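Local coordinates for protein putative PLP-dependent aminotransferase (Bacillus cereus ATCC 10987, PDB 3JU7) that probably binds pyridoxal phosphate and catalyses transamination, as a dimeric member of the DegT/DnrJ/EryC1/StrS aminotransferase family, at residues Ala69-Lys74 / Lys213-Phe218; Pro102-Ile107 / Val327-Tyr332. All blocks are in the same frame, centred on the assembly; numbering follows the deposited sequence.

Interaction 1 (Ala69-Lys74 / Lys213-Phe218)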
ATOM      1  N   ALA A  69      -0.772  12.189  -1.697  1.00 22.86           N
ATOM      2  CA  ALA A  69      -0.362  13.589  -1.852  1.00 22.85           C
ATOM      3  C   ALA A  69      -1.091  14.292  -3.018  1.00 21.44           C
ATOM      4  O   ALA A  69      -1.630  15.370  -2.843  1.00 24.56           O
ATOM      5  CB  ALA A  69       1.162  13.711  -1.980  1.00 18.97           C
ATOM      6  N   ILE A  70      -1.130  13.672  -4.173  1.00 20.53           N
ATOM      7  CA  ILE A  70      -1.839  14.236  -5.337  1.00 21.73           C
ATOM      8  C   ILE A  70      -3.339  14.381  -5.062  1.00 23.19           C
ATOM      9  O   ILE A  70      -3.916  15.429  -5.327  1.00 20.21           O
ATOM     10  CB  ILE A  70      -1.609  13.357  -6.591  1.00 19.17           C
ATOM     11  CG1 ILE A  70      -0.165  13.525  -7.081  1.00 22.54           C
ATOM     12  CG2 ILE A  70      -2.633  13.657  -7.727  1.00 18.45           C
ATOM     13  CD1 ILE A  70       0.360  12.346  -7.839  1.00 18.96           C
ATOM     14  N   GLN A  71      -3.950  13.320  -4.520  1.00 24.94           N
ATOM     15  CA  GLN A  71      -5.372  13.339  -4.137  1.00 23.22           C
ATOM     16  C   GLN A  71      -5.654  14.499  -3.168  1.00 23.66           C
ATOM     17  O   GLN A  71      -6.581  15.235  -3.390  1.00 24.53           O
ATOM     18  CB  GLN A  71      -5.795  11.999  -3.508  1.00 22.09           C
ATOM     19  CG  GLN A  71      -7.255  11.969  -3.074  1.00 23.32           C
ATOM     20  CD  GLN A  71      -8.227  12.196  -4.230  1.00 28.65           C
ATOM     21  OE1 GLN A  71      -7.981  11.771  -5.352  1.00 33.97           O
ATOM     22  NE2 GLN A  71      -9.324  12.885  -3.951  1.00 30.40           N
ATOM     23  N   LEU A  72      -4.850  14.684  -2.120  1.00 22.08           N
ATOM     24  CA  LEU A  72      -5.053  15.825  -1.198  1.00 24.38           C
ATOM     25  C   LEU A  72      -4.880  17.194  -1.860  1.00 24.51           C
ATOM     26  O   LEU A  72      -5.649  18.111  -1.640  1.00 20.07           O
ATOM     27  CB  LEU A  72      -4.071  15.751  -0.007  1.00 23.60           C
ATOM     28  CG  LEU A  72      -4.083  16.931   0.961  1.00 30.51           C
ATOM     29  CD1 LEU A  72      -5.429  16.971   1.673  1.00 25.77           C
ATOM     30  CD2 LEU A  72      -2.912  16.847   1.935  1.00 21.14           C
ATOM     31  N   LYS A  73      -3.833  17.329  -2.661  1.00 26.13           N
ATOM     32  CA  LYS A  73      -3.370  18.629  -3.100  1.00 22.19           C
ATOM     33  C   LYS A  73      -3.912  19.041  -4.471  1.00 22.67           C
ATOM     34  O   LYS A  73      -3.854  20.199  -4.814  1.00 23.58           O
ATOM     35  CB  LYS A  73      -1.844  18.607  -3.120  1.00 22.40           C
ATOM     36  CG  LYS A  73      -1.255  18.700  -1.715  1.00 24.13           C
ATOM     37  CD  LYS A  73       0.229  18.891  -1.670  1.00 26.68           C
ATOM     38  CE  LYS A  73       0.735  20.175  -2.350  1.00 26.48           C
ATOM     39  NZ  LYS A  73       0.675  21.399  -1.542  1.00 19.87           N
ATOM     40  N   LYS A  74      -4.431  18.121  -5.262  1.00 19.99           N
ATOM     41  CA  LYS A  74      -4.883  18.510  -6.582  1.00 22.78           C
ATOM     42  C   LYS A  74      -6.009  19.569  -6.559  1.00 24.69           C
ATOM     43  O   LYS A  74      -6.903  19.550  -5.731  1.00 23.77           O
ATOM     44  CB  LYS A  74      -5.323  17.291  -7.401  1.00 22.91           C
ATOM     45  CG  LYS A  74      -6.525  16.586  -6.818  1.00 22.43           C
ATOM     46  CD  LYS A  74      -6.942  15.292  -7.537  1.00 24.62           C
ATOM     47  CE  LYS A  74      -8.319  14.876  -7.040  1.00 22.91           C
ATOM     48  NZ  LYS A  74      -8.871  13.807  -7.842  1.00 34.03           N
ATOM     49  N   LYS A 213      -1.941  11.796   7.108  1.00 23.44           N
ATOM     50  CA  LYS A 213      -1.971  10.719   8.080  1.00 24.55           C
ATOM     51  C   LYS A 213      -3.360  10.105   8.159  1.00 23.69           C
ATOM     52  O   LYS A 213      -3.520   8.886   8.149  1.00 20.78           O
ATOM     53  CB  LYS A 213      -1.483  11.194   9.469  1.00 22.59           C
ATOM     54  CG  LYS A 213       0.028  10.994   9.619  1.00 28.54           C
ATOM     55  CD  LYS A 213       0.673  11.800  10.752  1.00 32.62           C
ATOM     56  CE  LYS A 213       1.949  11.166  11.351  1.00 35.43           C
ATOM     57  NZ  LYS A 213       2.485   9.942  10.651  1.00 32.09           N
ATOM     58  N   ARG A 214      -4.372  10.961   8.212  1.00 22.51           N
ATOM     59  CA  ARG A 214      -5.723  10.477   8.294  1.00 21.55           C
ATOM     60  C   ARG A 214      -6.109   9.767   7.007  1.00 22.63           C
ATOM     61  O   ARG A 214      -6.745   8.724   7.079  1.00 16.97           O
ATOM     62  CB  ARG A 214      -6.689  11.619   8.526  1.00 22.05           C
ATOM     63  CG  ARG A 214      -6.624  12.245   9.932  1.00 21.05           C
ATOM     64  CD  ARG A 214      -7.804  13.219  10.032  1.00 21.88           C
ATOM     65  NE  ARG A 214      -7.750  14.008  11.242  1.00 26.17           N
ATOM     66  CZ  ARG A 214      -8.762  14.697  11.747  1.00 30.47           C
ATOM     67  NH1 ARG A 214      -9.945  14.707  11.158  1.00 25.49           N
ATOM     68  NH2 ARG A 214      -8.591  15.348  12.885  1.00 39.33           N
HETATM   69  N   MSE A 215      -5.737  10.342   5.859  1.00 19.46           N
HETATM   70  CA  MSE A 215      -6.039   9.711   4.566  1.00 25.60           C
HETATM   71  C   MSE A 215      -5.506   8.272   4.456  1.00 24.96           C
HETATM   72  O   MSE A 215      -6.174   7.397   3.953  1.00 25.51           O
HETATM   73  CB  MSE A 215      -5.498  10.557   3.410  1.00 23.41           C
HETATM   74  CG  MSE A 215      -6.277  11.816   3.227  1.00 31.00           C
HETATM   75 SE   MSE A 215      -5.546  12.943   1.841  0.75 24.88          SE
HETATM   76  CE  MSE A 215      -5.558  11.607   0.326  1.00 17.42           C
ATOM     77  N   GLY A 216      -4.301   8.048   4.964  1.00 26.10           N
ATOM     78  CA  GLY A 216      -3.718   6.723   4.958  1.00 25.87           C
ATOM     79  C   GLY A 216      -4.305   5.757   5.975  1.00 24.92           C
ATOM     80  O   GLY A 216      -3.879   4.611   6.028  1.00 26.61           O
ATOM     81  N   ASN A 217      -5.250   6.242   6.787  1.00 22.67           N
ATOM     82  CA  ASN A 217      -6.013   5.452   7.747  1.00 21.98           C
ATOM     83  C   ASN A 217      -7.494   5.710   7.468  1.00 22.06           C
ATOM     84  O   ASN A 217      -8.260   6.120   8.352  1.00 22.37           O
ATOM     85  CB  ASN A 217      -5.629   5.849   9.202  1.00 22.73           C
ATOM     86  CG  ASN A 217      -6.317   4.976  10.268  1.00 25.43           C
ATOM     87  OD1 ASN A 217      -6.498   3.756  10.102  1.00 16.92           O
ATOM     88  ND2 ASN A 217      -6.684   5.602  11.367  1.00 21.26           N
ATOM     89  N   PHE A 218      -7.881   5.506   6.202  1.00 21.66           N
ATOM     90  CA  PHE A 218      -9.278   5.500   5.793  1.00 20.97           C
ATOM     91  C   PHE A 218     -10.024   6.833   5.948  1.00 22.19           C
ATOM     92  O   PHE A 218     -11.261   6.850   6.059  1.00 22.79           O
ATOM     93  CB  PHE A 218     -10.032   4.382   6.551  1.00 20.13           C
ATOM     94  CG  PHE A 218      -9.288   3.072   6.584  1.00 19.51           C
ATOM     95  CD1 PHE A 218      -9.264   2.253   5.467  1.00 21.37           C
ATOM     96  CD2 PHE A 218      -8.599   2.677   7.705  1.00 22.39           C
ATOM     97  CE1 PHE A 218      -8.585   1.068   5.469  1.00 23.49           C
ATOM     98  CE2 PHE A 218      -7.904   1.475   7.704  1.00 25.91           C
ATOM     99  CZ  PHE A 218      -7.907   0.673   6.568  1.00 21.28           C
TER
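Met215, a selenomethionine in this crystal, reaches from the last turn of helix 206-215 to the face of helix 62-73 that carries Gln71 and Leu72. Its CB points at the other helix, and CG continues outward, anti to the carbonyl carbon (chi1 -71°). With chi2 extended, the chain spans a backbone gap of 8.5 Å between the CA atoms of Met215 and Leu72. The selenium is the first atom to make close contact: Met215 SE rests 3.7 Å from Leu72 CB, and Leu72 CD1 lies 4.0 Å from Met215 SE. At chi3 (55°) the chain bends, turning the terminal methyl aside, and Met215 CE lies 3.8 Å from Gln71 CG. Gln71 and Met215 cross at about a right angle. A long, unbranched, apolar side chain suits this reach; Leu72 offers the selenium an apolar branch, and partly exposed Gln71 lends CB and CG to the methyl while its OE1 takes a weak hydrogen bond from Lys74 NZ. Leu72 also packs on Asp208, Arg211 and Ile212 of helix 206-215, while Gln71 touches Trp97 of the second subunit. This is apolar helix-to-helix packing in the large domain of a fold-type I PLP-dependent enzyme, close to the dimer interface.

Interaction 2 (Pro102-Ile107 / Val327-Tyr332)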
ATOM      1  N   PRO A 102      -2.042  12.306 -17.052  1.00 23.35           N
ATOM      2  CA  PRO A 102      -0.738  12.932 -17.166  1.00 23.65           C
ATOM      3  C   PRO A 102      -0.709  13.822 -18.414  1.00 22.25           C
ATOM      4  O   PRO A 102      -1.426  13.562 -19.402  1.00 20.73           O
ATOM      5  CB  PRO A 102       0.217  11.738 -17.311  1.00 23.88           C
ATOM      6  CG  PRO A 102      -0.566  10.555 -16.707  1.00 26.06           C
ATOM      7  CD  PRO A 102      -1.981  10.838 -17.065  1.00 25.79           C
ATOM      8  N   TYR A 103       0.061  14.901 -18.315  1.00 23.25           N
ATOM      9  CA  TYR A 103       0.385  15.789 -19.434  1.00 21.24           C
ATOM     10  C   TYR A 103       1.908  15.967 -19.422  1.00 22.68           C
ATOM     11  O   TYR A 103       2.471  16.640 -18.530  1.00 19.41           O
ATOM     12  CB  TYR A 103      -0.299  17.131 -19.275  1.00 22.08           C
ATOM     13  CG  TYR A 103      -0.423  17.951 -20.565  1.00 23.87           C
ATOM     14  CD1 TYR A 103       0.697  18.323 -21.314  1.00 18.59           C
ATOM     15  CD2 TYR A 103      -1.674  18.343 -21.026  1.00 25.02           C
ATOM     16  CE1 TYR A 103       0.567  19.085 -22.463  1.00 19.47           C
ATOM     17  CE2 TYR A 103      -1.807  19.092 -22.182  1.00 25.32           C
ATOM     18  CZ  TYR A 103      -0.693  19.455 -22.887  1.00 19.63           C
ATOM     19  OH  TYR A 103      -0.884  20.189 -24.033  1.00 28.54           O
ATOM     20  N   PHE A 104       2.585  15.346 -20.394  1.00 20.63           N
ATOM     21  CA  PHE A 104       4.036  15.258 -20.314  1.00 19.91           C
ATOM     22  C   PHE A 104       4.752  16.515 -20.841  1.00 22.05           C
ATOM     23  O   PHE A 104       4.389  17.065 -21.901  1.00 20.92           O
ATOM     24  CB  PHE A 104       4.541  14.022 -21.048  1.00 21.17           C
ATOM     25  CG  PHE A 104       4.048  12.722 -20.494  1.00 17.86           C
ATOM     26  CD1 PHE A 104       4.409  12.306 -19.215  1.00 25.33           C
ATOM     27  CD2 PHE A 104       3.254  11.888 -21.253  1.00 21.59           C
ATOM     28  CE1 PHE A 104       3.979  11.093 -18.717  1.00 22.61           C
ATOM     29  CE2 PHE A 104       2.817  10.674 -20.751  1.00 22.13           C
ATOM     30  CZ  PHE A 104       3.173  10.284 -19.481  1.00 21.28           C
ATOM     31  N   ILE A 105       5.793  16.922 -20.097  1.00 21.76           N
ATOM     32  CA  ILE A 105       6.577  18.124 -20.346  1.00 18.58           C
ATOM     33  C   ILE A 105       8.035  17.681 -20.607  1.00 20.77           C
ATOM     34  O   ILE A 105       8.627  16.898 -19.814  1.00 17.30           O
ATOM     35  CB  ILE A 105       6.527  19.062 -19.087  1.00 21.88           C
ATOM     36  CG1 ILE A 105       5.075  19.318 -18.639  1.00 24.55           C
ATOM     37  CG2 ILE A 105       7.346  20.412 -19.266  1.00 16.37           C
ATOM     38  CD1 ILE A 105       4.147  19.912 -19.680  1.00 25.45           C
ATOM     39  N   ASP A 106       8.639  18.230 -21.666  1.00 16.97           N
ATOM     40  CA  ASP A 106      10.035  17.939 -21.994  1.00 18.48           C
ATOM     41  C   ASP A 106      11.036  18.302 -20.880  1.00 20.03           C
ATOM     42  O   ASP A 106      10.752  19.145 -20.012  1.00 20.41           O
ATOM     43  CB  ASP A 106      10.435  18.694 -23.238  1.00 19.28           C
ATOM     44  CG  ASP A 106      11.424  17.929 -24.082  1.00 23.37           C
ATOM     45  OD1 ASP A 106      11.632  16.703 -23.831  1.00 16.74           O
ATOM     46  OD2 ASP A 106      11.945  18.558 -25.026  1.00 17.08           O
ATOM     47  N   ILE A 107      12.213  17.685 -20.934  1.00 20.16           N
ATOM     48  CA  ILE A 107      13.272  17.926 -19.931  1.00 21.99           C
ATOM     49  C   ILE A 107      14.439  18.742 -20.540  1.00 22.56           C
ATOM     50  O   ILE A 107      14.595  18.797 -21.751  1.00 20.80           O
ATOM     51  CB  ILE A 107      13.822  16.577 -19.359  1.00 23.86           C
ATOM     52  CG1 ILE A 107      14.285  15.611 -20.483  1.00 24.39           C
ATOM     53  CG2 ILE A 107      12.756  15.851 -18.527  1.00 18.60           C
ATOM     54  CD1 ILE A 107      15.197  14.477 -19.972  1.00 21.31           C
ATOM     55  N   VAL A 327       3.478   1.518 -23.429  1.00 25.86           N
ATOM     56  CA  VAL A 327       2.133   1.222 -23.913  1.00 23.38           C
ATOM     57  C   VAL A 327       1.064   1.997 -23.163  1.00 23.67           C
ATOM     58  O   VAL A 327       0.201   2.633 -23.762  1.00 22.09           O
ATOM     59  CB  VAL A 327       1.860  -0.299 -23.840  1.00 25.44           C
ATOM     60  CG1 VAL A 327       0.344  -0.623 -24.008  1.00 20.47           C
ATOM     61  CG2 VAL A 327       2.725  -1.020 -24.877  1.00 20.48           C
ATOM     62  N   LEU A 328       1.108   2.003 -21.840  1.00 23.58           N
ATOM     63  CA  LEU A 328      -0.046   2.562 -21.120  1.00 20.33           C
ATOM     64  C   LEU A 328      -0.204   4.058 -21.290  1.00 19.65           C
ATOM     65  O   LEU A 328      -1.283   4.575 -21.154  1.00 18.35           O
ATOM     66  CB  LEU A 328       0.007   2.226 -19.639  1.00 20.39           C
ATOM     67  CG  LEU A 328      -1.341   2.279 -18.940  1.00 17.33           C
ATOM     68  CD1 LEU A 328      -2.176   1.056 -19.315  1.00 19.26           C
ATOM     69  CD2 LEU A 328      -1.120   2.380 -17.400  1.00 22.55           C
ATOM     70  N   PHE A 329       0.870   4.772 -21.585  1.00 22.66           N
ATOM     71  CA  PHE A 329       0.842   6.222 -21.547  1.00 21.09           C
ATOM     72  C   PHE A 329       0.980   6.905 -22.894  1.00 21.75           C
ATOM     73  O   PHE A 329       1.127   8.111 -22.953  1.00 25.89           O
ATOM     74  CB  PHE A 329       1.988   6.695 -20.658  1.00 25.57           C
ATOM     75  CG  PHE A 329       2.088   5.970 -19.353  1.00 22.72           C
ATOM     76  CD1 PHE A 329       1.122   6.162 -18.382  1.00 24.14           C
ATOM     77  CD2 PHE A 329       3.143   5.117 -19.092  1.00 26.53           C
ATOM     78  CE1 PHE A 329       1.217   5.546 -17.188  1.00 17.49           C
ATOM     79  CE2 PHE A 329       3.260   4.482 -17.867  1.00 28.25           C
ATOM     80  CZ  PHE A 329       2.278   4.655 -16.921  1.00 19.50           C
ATOM     81  N   ARG A 330       0.962   6.146 -23.974  1.00 22.00           N
ATOM     82  CA  ARG A 330       1.256   6.686 -25.316  1.00 24.29           C
ATOM     83  C   ARG A 330       0.312   7.752 -25.780  1.00 23.12           C
ATOM     84  O   ARG A 330       0.660   8.533 -26.609  1.00 25.45           O
ATOM     85  CB  ARG A 330       1.061   5.612 -26.378  1.00 23.62           C
ATOM     86  CG  ARG A 330       2.127   4.619 -26.495  1.00 29.57           C
ATOM     87  CD  ARG A 330       1.541   3.474 -27.303  1.00 34.43           C
ATOM     88  NE  ARG A 330       2.507   2.444 -27.690  1.00 40.12           N
ATOM     89  CZ  ARG A 330       2.144   1.250 -28.160  1.00 42.02           C
ATOM     90  NH1 ARG A 330       0.843   0.931 -28.304  1.00 45.41           N
ATOM     91  NH2 ARG A 330       3.072   0.367 -28.494  1.00 44.21           N
ATOM     92  N   ASN A 331      -0.932   7.681 -25.353  1.00 24.02           N
ATOM     93  CA  ASN A 331      -1.924   8.578 -25.863  1.00 24.56           C
ATOM     94  C   ASN A 331      -2.203   9.787 -24.983  1.00 24.45           C
ATOM     95  O   ASN A 331      -3.058  10.544 -25.316  1.00 23.12           O
ATOM     96  CB  ASN A 331      -3.201   7.793 -26.150  1.00 25.22           C
ATOM     97  CG  ASN A 331      -3.008   6.789 -27.298  1.00 30.48           C
ATOM     98  OD1 ASN A 331      -2.069   6.899 -28.093  1.00 31.87           O
ATOM     99  ND2 ASN A 331      -3.886   5.801 -27.369  1.00 33.16           N
ATOM    100  N   TYR A 332      -1.471   9.976 -23.885  1.00 23.96           N
ATOM    101  CA  TYR A 332      -1.656  11.171 -23.091  1.00 23.03           C
ATOM    102  C   TYR A 332      -0.999  12.355 -23.784  1.00 24.24           C
ATOM    103  O   TYR A 332       0.005  12.200 -24.486  1.00 24.97           O
ATOM    104  CB  TYR A 332      -1.087  11.005 -21.693  1.00 19.23           C
ATOM    105  CG  TYR A 332      -1.928  10.070 -20.864  1.00 22.49           C
ATOM    106  CD1 TYR A 332      -3.230  10.415 -20.511  1.00 23.24           C
ATOM    107  CD2 TYR A 332      -1.437   8.845 -20.432  1.00 22.57           C
ATOM    108  CE1 TYR A 332      -4.003   9.575 -19.769  1.00 21.36           C
ATOM    109  CE2 TYR A 332      -2.226   7.992 -19.676  1.00 23.23           C
ATOM    110  CZ  TYR A 332      -3.504   8.368 -19.353  1.00 24.47           C
ATOM    111  OH  TYR A 332      -4.331   7.544 -18.619  1.00 25.41           O
TER
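Pro102 opens the contact by setting CD over one face of the Tyr332 ring. Pro102 CD stands 3.5 Å from the centroid of the Tyr332 ring and only 8° off the ring normal, a CH-pi contact of nearly ideal geometry. Proline suits the place because its CD, bonded directly to the backbone nitrogen, is somewhat electron-poor, and Tyr332 supplies the flat pi face it needs. The same residue approaches through its backbone as well: Pro102 O comes within 3.4 Å of Tyr332 CB, beside the root of the side chain whose ring its CD covers. Next in sequence, Tyr103 directs its side chain away from 327-332, as alternation along a strand requires, and stacks edge-to-face with Tyr80. Phe104 points back across. Its CG lies anti to the carbonyl carbon (chi1 -62°), which carries the ring out to the turn formed by Phe329 to Tyr332. Phe104 CZ is 4.0 Å from Phe329 CB, an apolar seat for it, and the two side chains run at about a right angle. Being flat, Phe104 can present its edge to a carbonyl: Phe329 O sits near the ring plane, 3.8 Å from Phe104 CE2, while Tyr332 CB adds an oblique contact to the same ring atom. Phe329 O also accepts a weak bond from Tyr332 N, which helps close the type I turn. Phe104 is also joined by backbone hydrogen bonds to Lys333 and Thr335, just after the turn; Pro92 of helix 90-97 touches Pro102 and Phe329, and Ile96 touches Tyr332. Between these two segments, then, cohesion comes from dispersion and shape, probably with a small electrostatic share where proline hydrogens meet a pi face and a carbonyl oxygen meets an aromatic rim.

How the interactions relate
The centres of interactions 1 and 2 lie about 24 Å apart and their nearest atoms about 9 Å, so the contacts do not touch. Along the chain they alternate: 69-74 on helix 62-73, then 102-107 on strand 101-105, then 213-218 at the end of helix 206-215, and finally 327-332 in the loop before helix 338-346. Interaction 1 therefore joins two helices, whereas interaction 2 fastens a late loop to an outermost strand of the three-stranded parallel sheet. Each brings together segments well over a hundred residues apart in sequence. Both also lie beside the second subunit: Gln71 packs on its Trp97, and 327-329 on its Cys226 and Thr227.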